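Local coordinates for protein tRNA dimethylallyltransferase (PDB 3EXA) that probably transfers a dimethylallyl group from dimethylallyl diphosphate onto adenine 37 of tRNAs that read codons beginning with uridine, at residues A[73-78]-A[112-117]; A[122-127]-A[165-170]; A[138-143]-A[154-159]. All blocks are in the same frame, centred on the assembly; numbering follows the deposited sequence.

Contact 1 of 3, residues A[73-78]-A[112-117]; sequences SVADFQ and FNLGDI
Q78 reaches from near the start of helix 74-90 to the loop 112-117 and is hydrogen-bonded to its backbone. Its NE2 donates to F112 O at 3.1 Å. The donor sits nearly in line with the C=O bond of F112, with a C=O...N angle of 163°. The bond itself is less straight, 148° at the hydrogen, and F112 O is tilted a little from the Q78 amide plane. CG of Q78 lies opposite the backbone N (chi1 180°), and the extended chain puts the amide at the loop. L114 comes from the opposite direction. Its CD1 lies 3.2 Å from Q78 OE1 and 3.9 Å from A75 CB. The other branch, CD2, meets V74 CG1 at 4.1 Å. An alanine in place of Q78 would probably leave F112 O without this donor and open a gap beside L114 CD1.

At the start of the helix S73, the N-cap, and D76 form a capping box: D76 N donates to S73 OG at 3.2 Å, and S73 N to D76 OD2 at 2.7 Å.

The V74 side chain is about 7 Å from that of T101, which by similarity interacts with substrate tRNA. F112 meets R160 (cation-pi) and Y159 of the second subunit. V74, Q78 and F112 all pack on A107 of helix 102-110, which the loop links to helix 121-133.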
loop_
_atom_site.group_PDB
_atom_site.type_symbol
_atom_site.label_atom_id
_atom_site.label_comp_id
_atom_site.label_asym_id
_atom_site.label_seq_id
_atom_site.Cartn_x
_atom_site.Cartn_y
_atom_site.Cartn_z
ATOM N N SER A 73 8.335 -17.120 1.144
ATOM C CA SER A 73 8.845 -15.948 1.840
ATOM C C SER A 73 8.885 -16.116 3.352
ATOM O O SER A 73 8.340 -17.071 3.913
ATOM C CB SER A 73 7.988 -14.720 1.516
ATOM O OG SER A 73 6.725 -14.802 2.161
ATOM N N VAL A 74 9.529 -15.162 4.010
ATOM C CA VAL A 74 9.629 -15.178 5.452
ATOM C C VAL A 74 8.217 -15.182 6.034
ATOM O O VAL A 74 7.927 -15.904 6.986
ATOM C CB VAL A 74 10.386 -13.947 5.953
ATOM C CG1 VAL A 74 9.581 -12.704 5.668
ATOM C CG2 VAL A 74 10.662 -14.081 7.423
ATOM N N ALA A 75 7.338 -14.379 5.445
ATOM C CA ALA A 75 5.962 -14.294 5.909
ATOM C C ALA A 75 5.288 -15.660 5.819
ATOM O O ALA A 75 4.552 -16.044 6.725
ATOM C CB ALA A 75 5.189 -13.270 5.087
ATOM N N ASP A 76 5.535 -16.391 4.732
ATOM C CA ASP A 76 4.941 -17.711 4.583
ATOM C C ASP A 76 5.445 -18.577 5.736
ATOM O O ASP A 76 4.674 -19.289 6.371
ATOM C CB ASP A 76 5.336 -18.384 3.252
ATOM C CG ASP A 76 4.850 -17.624 2.018
ATOM O OD1 ASP A 76 3.655 -17.249 1.954
ATOM O OD2 ASP A 76 5.675 -17.422 1.091
ATOM N N PHE A 77 6.744 -18.513 6.010
ATOM C CA PHE A 77 7.318 -19.314 7.086
ATOM C C PHE A 77 6.706 -18.988 8.447
ATOM O O PHE A 77 6.317 -19.890 9.187
ATOM C CB PHE A 77 8.831 -19.121 7.151
ATOM C CG PHE A 77 9.471 -19.779 8.342
ATOM C CD1 PHE A 77 10.056 -19.010 9.341
ATOM C CD2 PHE A 77 9.453 -21.161 8.484
ATOM C CE1 PHE A 77 10.607 -19.610 10.469
ATOM C CE2 PHE A 77 10.003 -21.767 9.612
ATOM C CZ PHE A 77 10.581 -20.989 10.606
ATOM N N GLN A 78 6.622 -17.698 8.764
ATOM C CA GLN A 78 6.067 -17.235 10.030
ATOM C C GLN A 78 4.613 -17.679 10.244
ATOM O O GLN A 78 4.247 -18.090 11.346
ATOM C CB GLN A 78 6.179 -15.708 10.101
ATOM C CG GLN A 78 5.629 -15.077 11.377
ATOM C CD GLN A 78 5.714 -13.553 11.359
ATOM O OE1 GLN A 78 6.795 -12.978 11.480
ATOM N NE2 GLN A 78 4.569 -12.895 11.192
ATOM N N PHE A 112 7.172 -10.448 14.100
ATOM C CA PHE A 112 7.117 -9.217 13.308
ATOM C C PHE A 112 5.789 -9.073 12.573
ATOM O O PHE A 112 5.271 -10.041 12.016
ATOM C CB PHE A 112 8.248 -9.175 12.276
ATOM C CG PHE A 112 9.611 -8.960 12.866
ATOM C CD1 PHE A 112 9.817 -8.006 13.854
ATOM C CD2 PHE A 112 10.701 -9.685 12.399
ATOM C CE1 PHE A 112 11.094 -7.778 14.374
ATOM C CE2 PHE A 112 11.981 -9.465 12.910
ATOM C CZ PHE A 112 12.175 -8.508 13.896
ATOM N N ASN A 113 5.247 -7.857 12.568
ATOM C CA ASN A 113 3.978 -7.586 11.897
ATOM C C ASN A 113 3.931 -8.200 10.502
ATOM O O ASN A 113 3.081 -9.045 10.214
ATOM C CB ASN A 113 3.743 -6.079 11.765
ATOM C CG ASN A 113 2.453 -5.757 11.024
ATOM O OD1 ASN A 113 2.305 -4.677 10.445
ATOM N ND2 ASN A 113 1.508 -6.695 11.044
ATOM N N LEU A 114 4.849 -7.755 9.643
ATOM C CA LEU A 114 4.946 -8.214 8.257
ATOM C C LEU A 114 3.708 -7.815 7.456
ATOM O O LEU A 114 3.241 -8.559 6.588
ATOM C CB LEU A 114 5.146 -9.734 8.196
ATOM C CG LEU A 114 6.533 -10.267 8.566
ATOM C CD1 LEU A 114 6.513 -11.781 8.486
ATOM C CD2 LEU A 114 7.597 -9.698 7.628
ATOM N N GLY A 115 3.187 -6.631 7.761
ATOM C CA GLY A 115 2.015 -6.125 7.074
ATOM C C GLY A 115 2.405 -5.309 5.856
ATOM O O GLY A 115 3.497 -4.733 5.804
ATOM N N ASP A 116 1.509 -5.266 4.874
ATOM C CA ASP A 116 1.740 -4.529 3.637
ATOM C C ASP A 116 1.917 -3.037 3.905
ATOM O O ASP A 116 1.774 -2.573 5.038
ATOM C CB ASP A 116 0.566 -4.730 2.670
ATOM C CG ASP A 116 0.319 -6.190 2.336
ATOM O OD1 ASP A 116 1.260 -6.860 1.856
ATOM O OD2 ASP A 116 -0.821 -6.662 2.548
ATOM N N ILE A 117 2.231 -2.292 2.850
ATOM C CA ILE A 117 2.413 -0.850 2.954
ATOM C C ILE A 117 1.539 -0.129 1.929
ATOM O O ILE A 117 1.847 -0.118 0.738
ATOM C CB ILE A 117 3.894 -0.441 2.725
ATOM C CG1 ILE A 117 4.781 -0.977 3.858
ATOM C CG2 ILE A 117 4.008 1.075 2.660
ATOM C CD1 ILE A 117 5.061 -2.477 3.799
#

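Contact 2 of 3, residues A[122-127]-A[165-170]; sequences DYRHEL and ALEIIK
Y123 lies between the two helices, and K170 runs past one face of its ring in the opposite direction. K170 CD stands 3.9 Å from the ring centroid, 27° off the normal, a CH-pi contact. L127 CG of the same helix as Y123 covers the opposite face, while L166 C and E167 CA come to the ring edge. With CG anti to the backbone N (chi1 -178°), the Y123 ring is directed at helix 159-171. Y123 and K170 form the more exposed end of the contact.

The tight, buried part lies at L127 and L166. L127 CD1 meets L166 CB at 3.7 Å, and L127 CD2 meets L166 CD1 at 3.8 Å.

R124 and E167 are buried too, but their charges are weakly coupled. E167 OE1 is 3.7 Å from R124 NH1, a long salt bridge. OE2 lies over the guanidinium face, and OE1 is well out of its plane, so no N-H points at OE1. OE1 is nearer to the aliphatic part, 3.2 Å from R124 CG. R124 has a firmer partner in the second subunit, where its NH2 bonds to G115 O.

No hydrogen bond joins the segments. Their axes approach to 10.3 Å at 143°, a roughly antiparallel helix pair, mainly apolar, of the small helical bundle formed with helix 136-144.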
loop_
_atom_site.group_PDB
_atom_site.type_symbol
_atom_site.label_atom_id
_atom_site.label_comp_id
_atom_site.label_asym_id
_atom_site.label_seq_id
_atom_site.Cartn_x
_atom_site.Cartn_y
_atom_site.Cartn_z
ATOM N N ASP A 122 -7.569 8.331 3.261
ATOM C CA ASP A 122 -8.037 9.553 3.898
ATOM C C ASP A 122 -7.109 10.741 3.674
ATOM O O ASP A 122 -7.572 11.853 3.406
ATOM C CB ASP A 122 -8.239 9.337 5.401
ATOM C CG ASP A 122 -9.260 8.254 5.703
ATOM O OD1 ASP A 122 -10.238 8.114 4.935
ATOM O OD2 ASP A 122 -9.089 7.550 6.715
ATOM N N TYR A 123 -5.803 10.512 3.777
ATOM C CA TYR A 123 -4.836 11.586 3.575
ATOM C C TYR A 123 -4.907 12.098 2.144
ATOM O O TYR A 123 -4.755 13.295 1.887
ATOM C CB TYR A 123 -3.420 11.094 3.874
ATOM C CG TYR A 123 -2.361 12.167 3.742
ATOM C CD1 TYR A 123 -1.410 12.113 2.728
ATOM C CD2 TYR A 123 -2.302 13.229 4.643
ATOM C CE1 TYR A 123 -0.424 13.089 2.619
ATOM C CE2 TYR A 123 -1.322 14.213 4.541
ATOM C CZ TYR A 123 -0.385 14.137 3.530
ATOM O OH TYR A 123 0.595 15.100 3.435
ATOM N N ARG A 124 -5.135 11.183 1.207
ATOM C CA ARG A 124 -5.226 11.578 -0.187
ATOM C C ARG A 124 -6.463 12.456 -0.316
ATOM O O ARG A 124 -6.444 13.483 -0.997
ATOM C CB ARG A 124 -5.345 10.351 -1.088
ATOM C CG ARG A 124 -5.025 10.633 -2.543
ATOM C CD ARG A 124 -6.177 10.236 -3.447
ATOM N NE ARG A 124 -5.721 9.449 -4.595
ATOM C CZ ARG A 124 -5.292 8.192 -4.522
ATOM N NH1 ARG A 124 -5.257 7.562 -3.356
ATOM N NH2 ARG A 124 -4.895 7.561 -5.615
ATOM N N HIS A 125 -7.539 12.047 0.352
ATOM C CA HIS A 125 -8.783 12.809 0.338
ATOM C C HIS A 125 -8.498 14.198 0.922
ATOM O O HIS A 125 -9.009 15.208 0.436
ATOM C CB HIS A 125 -9.842 12.100 1.187
ATOM C CG HIS A 125 -11.172 12.791 1.212
ATOM N ND1 HIS A 125 -12.050 12.671 2.267
ATOM C CD2 HIS A 125 -11.784 13.592 0.305
ATOM C CE1 HIS A 125 -13.142 13.369 2.013
ATOM N NE2 HIS A 125 -13.005 13.937 0.827
ATOM N N GLU A 126 -7.672 14.238 1.966
ATOM C CA GLU A 126 -7.310 15.491 2.624
ATOM C C GLU A 126 -6.586 16.437 1.673
ATOM O O GLU A 126 -6.858 17.634 1.658
ATOM C CB GLU A 126 -6.420 15.195 3.829
ATOM C CG GLU A 126 -5.895 16.411 4.569
ATOM C CD GLU A 126 -4.999 16.017 5.729
ATOM O OE1 GLU A 126 -5.444 15.204 6.572
ATOM O OE2 GLU A 126 -3.853 16.521 5.799
ATOM N N LEU A 127 -5.659 15.895 0.887
ATOM C CA LEU A 127 -4.911 16.712 -0.055
ATOM C C LEU A 127 -5.798 17.239 -1.178
ATOM O O LEU A 127 -5.668 18.392 -1.591
ATOM C CB LEU A 127 -3.753 15.922 -0.661
ATOM C CG LEU A 127 -2.690 15.474 0.341
ATOM C CD1 LEU A 127 -1.647 14.640 -0.373
ATOM C CD2 LEU A 127 -2.065 16.690 0.999
ATOM N N ALA A 165 3.587 13.001 -4.510
ATOM C CA ALA A 165 4.797 13.252 -3.729
ATOM C C ALA A 165 4.505 13.345 -2.236
ATOM O O ALA A 165 5.251 12.811 -1.416
ATOM C CB ALA A 165 5.464 14.536 -4.202
ATOM N N LEU A 166 3.424 14.029 -1.882
ATOM C CA LEU A 166 3.073 14.183 -0.480
ATOM C C LEU A 166 2.614 12.864 0.144
ATOM O O LEU A 166 2.799 12.647 1.340
ATOM C CB LEU A 166 1.984 15.254 -0.319
ATOM C CG LEU A 166 2.321 16.678 -0.814
ATOM C CD1 LEU A 166 1.046 17.508 -0.948
ATOM C CD2 LEU A 166 3.292 17.343 0.143
ATOM N N GLU A 167 2.020 11.976 -0.651
ATOM C CA GLU A 167 1.562 10.704 -0.100
ATOM C C GLU A 167 2.755 9.795 0.162
ATOM O O GLU A 167 2.810 9.106 1.179
ATOM C CB GLU A 167 0.593 9.985 -1.050
ATOM C CG GLU A 167 -0.684 10.737 -1.417
ATOM C CD GLU A 167 -1.667 9.862 -2.195
ATOM O OE1 GLU A 167 -2.368 9.046 -1.565
ATOM O OE2 GLU A 167 -1.733 9.971 -3.436
ATOM N N ILE A 168 3.703 9.792 -0.771
ATOM C CA ILE A 168 4.894 8.968 -0.634
ATOM C C ILE A 168 5.680 9.372 0.610
ATOM O O ILE A 168 6.193 8.517 1.336
ATOM C CB ILE A 168 5.802 9.088 -1.870
ATOM C CG1 ILE A 168 5.138 8.379 -3.064
ATOM C CG2 ILE A 168 7.171 8.500 -1.570
ATOM C CD1 ILE A 168 5.952 8.411 -4.361
ATOM N N ILE A 169 5.755 10.678 0.861
ATOM C CA ILE A 169 6.476 11.215 2.016
ATOM C C ILE A 169 5.798 10.788 3.312
ATOM O O ILE A 169 6.460 10.336 4.253
ATOM C CB ILE A 169 6.558 12.767 1.943
ATOM C CG1 ILE A 169 7.464 13.172 0.772
ATOM C CG2 ILE A 169 7.071 13.339 3.268
ATOM C CD1 ILE A 169 7.500 14.667 0.461
ATOM N N LYS A 170 4.476 10.925 3.350
ATOM C CA LYS A 170 3.691 10.540 4.518
ATOM C C LYS A 170 3.901 9.056 4.828
ATOM O O LYS A 170 3.724 8.626 5.963
ATOM C CB LYS A 170 2.203 10.811 4.272
ATOM C CG LYS A 170 1.303 10.517 5.475
ATOM C CD LYS A 170 0.031 9.766 5.065
ATOM C CE LYS A 170 0.345 8.362 4.532
ATOM N NZ LYS A 170 -0.834 7.701 3.891
#

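Contact 3 of 3, residues A[138-143]-A[154-159]; sequences ALHDKL and IHPNNY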
loop_
_atom_site.group_PDB
_atom_site.type_symbol
_atom_site.label_atom_id
_atom_site.label_comp_id
_atom_site.label_asym_id
_atom_site.label_seq_id
_atom_site.Cartn_x
_atom_site.Cartn_y
_atom_site.Cartn_z
ATOM N N ALA A 138 -0.492 26.520 -3.611
ATOM C CA ALA A 138 -0.473 26.434 -2.146
ATOM C C ALA A 138 -0.151 24.984 -1.764
ATOM O O ALA A 138 0.589 24.717 -0.809
ATOM C CB ALA A 138 -1.820 26.841 -1.563
ATOM N N LEU A 139 -0.714 24.050 -2.525
ATOM C CA LEU A 139 -0.481 22.628 -2.300
ATOM C C LEU A 139 0.977 22.348 -2.659
ATOM O O LEU A 139 1.611 21.428 -2.131
ATOM C CB LEU A 139 -1.390 21.793 -3.195
ATOM C CG LEU A 139 -1.118 20.296 -3.092
ATOM C CD1 LEU A 139 -1.481 19.839 -1.711
ATOM C CD2 LEU A 139 -1.910 19.535 -4.135
ATOM N N HIS A 140 1.483 23.171 -3.570
ATOM C CA HIS A 140 2.848 23.086 -4.041
ATOM C C HIS A 140 3.751 23.645 -2.950
ATOM O O HIS A 140 4.819 23.097 -2.668
ATOM C CB HIS A 140 2.991 23.894 -5.334
ATOM C CG HIS A 140 4.261 23.626 -6.077
ATOM N ND1 HIS A 140 5.421 24.337 -5.853
ATOM C CD2 HIS A 140 4.561 22.707 -7.024
ATOM C CE1 HIS A 140 6.379 23.867 -6.631
ATOM N NE2 HIS A 140 5.883 22.876 -7.350
ATOM N N ASP A 141 3.319 24.733 -2.324
ATOM C CA ASP A 141 4.119 25.315 -1.254
ATOM C C ASP A 141 4.175 24.332 -0.089
ATOM O O ASP A 141 5.183 24.253 0.614
ATOM C CB ASP A 141 3.540 26.657 -0.794
ATOM C CG ASP A 141 3.653 27.737 -1.861
ATOM O OD1 ASP A 141 4.701 27.799 -2.543
ATOM O OD2 ASP A 141 2.700 28.531 -2.013
ATOM N N LYS A 142 3.095 23.576 0.102
ATOM C CA LYS A 142 3.036 22.592 1.181
ATOM C C LYS A 142 4.149 21.566 1.017
ATOM O O LYS A 142 4.842 21.221 1.973
ATOM C CB LYS A 142 1.684 21.870 1.186
ATOM C CG LYS A 142 1.602 20.730 2.208
ATOM C CD LYS A 142 0.258 20.002 2.152
ATOM C CE LYS A 142 -0.875 20.821 2.780
ATOM N NZ LYS A 142 -0.770 20.943 4.276
ATOM N N LEU A 143 4.316 21.081 -0.206
ATOM C CA LEU A 143 5.336 20.089 -0.489
ATOM C C LEU A 143 6.727 20.725 -0.481
ATOM O O LEU A 143 7.698 20.100 -0.059
ATOM C CB LEU A 143 5.021 19.430 -1.835
ATOM C CG LEU A 143 5.901 18.308 -2.384
ATOM C CD1 LEU A 143 7.040 18.906 -3.181
ATOM C CD2 LEU A 143 6.405 17.433 -1.249
ATOM N N ILE A 154 8.691 19.830 -9.984
ATOM C CA ILE A 154 7.352 19.623 -10.534
ATOM C C ILE A 154 6.592 20.938 -10.693
ATOM O O ILE A 154 6.511 21.724 -9.750
ATOM C CB ILE A 154 6.518 18.711 -9.615
ATOM C CG1 ILE A 154 7.279 17.414 -9.333
ATOM C CG2 ILE A 154 5.173 18.418 -10.257
ATOM C CD1 ILE A 154 6.734 16.646 -8.144
ATOM N N HIS A 155 6.035 21.168 -11.882
ATOM C CA HIS A 155 5.264 22.386 -12.154
ATOM C C HIS A 155 4.073 22.409 -11.209
ATOM O O HIS A 155 3.356 21.422 -11.078
ATOM C CB HIS A 155 4.742 22.389 -13.590
ATOM C CG HIS A 155 4.318 23.739 -14.085
ATOM N ND1 HIS A 155 3.315 23.907 -15.016
ATOM C CD2 HIS A 155 4.815 24.977 -13.844
ATOM C CE1 HIS A 155 3.214 25.188 -15.330
ATOM N NE2 HIS A 155 4.114 25.858 -14.632
ATOM N N PRO A 156 3.840 23.551 -10.547
ATOM C CA PRO A 156 2.718 23.668 -9.609
ATOM C C PRO A 156 1.328 23.317 -10.172
ATOM O O PRO A 156 0.436 22.935 -9.415
ATOM C CB PRO A 156 2.839 25.114 -9.101
ATOM C CG PRO A 156 3.591 25.820 -10.187
ATOM C CD PRO A 156 4.600 24.811 -10.631
ATOM N N ASN A 157 1.152 23.427 -11.488
ATOM C CA ASN A 157 -0.128 23.098 -12.135
ATOM C C ASN A 157 -0.322 21.576 -12.230
ATOM O O ASN A 157 -1.396 21.089 -12.592
ATOM C CB ASN A 157 -0.201 23.699 -13.557
ATOM C CG ASN A 157 -0.627 25.171 -13.572
ATOM O OD1 ASN A 157 0.019 26.026 -12.972
ATOM N ND2 ASN A 157 -1.719 25.465 -14.276
ATOM N N ASN A 158 0.723 20.821 -11.916
ATOM C CA ASN A 158 0.626 19.368 -11.974
ATOM C C ASN A 158 0.297 18.848 -10.576
ATOM O O ASN A 158 1.054 18.073 -10.009
ATOM C CB ASN A 158 1.956 18.775 -12.447
ATOM C CG ASN A 158 1.821 17.342 -12.927
ATOM O OD1 ASN A 158 0.765 16.718 -12.778
ATOM N ND2 ASN A 158 2.892 16.810 -13.506
ATOM N N TYR A 159 -0.842 19.278 -10.035
ATOM C CA TYR A 159 -1.275 18.892 -8.698
ATOM C C TYR A 159 -1.364 17.389 -8.487
ATOM O O TYR A 159 -1.225 16.903 -7.360
ATOM C CB TYR A 159 -2.635 19.503 -8.377
ATOM C CG TYR A 159 -3.785 18.888 -9.151
ATOM C CD1 TYR A 159 -4.203 19.426 -10.372
ATOM C CD2 TYR A 159 -4.465 17.768 -8.654
ATOM C CE1 TYR A 159 -5.270 18.870 -11.076
ATOM C CE2 TYR A 159 -5.531 17.200 -9.351
ATOM C CZ TYR A 159 -5.932 17.758 -10.559
ATOM O OH TYR A 159 -7.012 17.210 -11.225
#
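A type I beta turn from H155 to N158 leads into helix 159-171, and H140 of helix 136-144 fastens the chain at its start. H140 NE2 donates to I154 O at 2.7 Å. The angle at the hydrogen is 148°. The carbonyl points almost straight at the nitrogen, and I154 O is tilted a little from the imidazole plane. NE2 also has a weak bond to A151 O.

P156 covers one face of the same ring. Its CB stands 3.9 Å from the ring centroid, 26° off the normal and shifted toward the rim, a CH-pi contact. P156 CA is closer still, 3.3 Å from H140 CD2. The H140 side chain swings out opposite its backbone N (chi1 -167°), which takes the ring to the turn. The bond at NE2 and the proline over the face together fix how the ring is turned.

L139 makes a lighter contact: its CD2 meets Y159 CB at 4.3 Å. The turn itself is closed by N158 N bonding to H155 O at 2.8 Å.

L139 also packs on F130 and V131 of helix 121-133 and on L166 of helix 159-171. Helix 136-144 therefore lies against both of these helices, with the turn beside it.

In the fold
Contacts 2 and 3 belong to one helical region far from the centre of the chain. Contact 3 is nested in the loop that contact 2 closes. It sits at the start of helix 159-171, which contact 2 uses farther along. The two meet directly, L166 CD2 lying 3.4 Å from L143 CB. Contact 2 is buried and mainly apolar, with no hydrogen bond across it. Contact 3 is partly buried and turns on one imidazole. Contact 1, also partly buried, lies nearer the chain centre and relies on an amide and a leucine. Within one chain it does not touch contact 2. Across the subunits they do meet: the 112-117 loop of one copy reaches the helical region of the other, G115 O meeting R124 NH2.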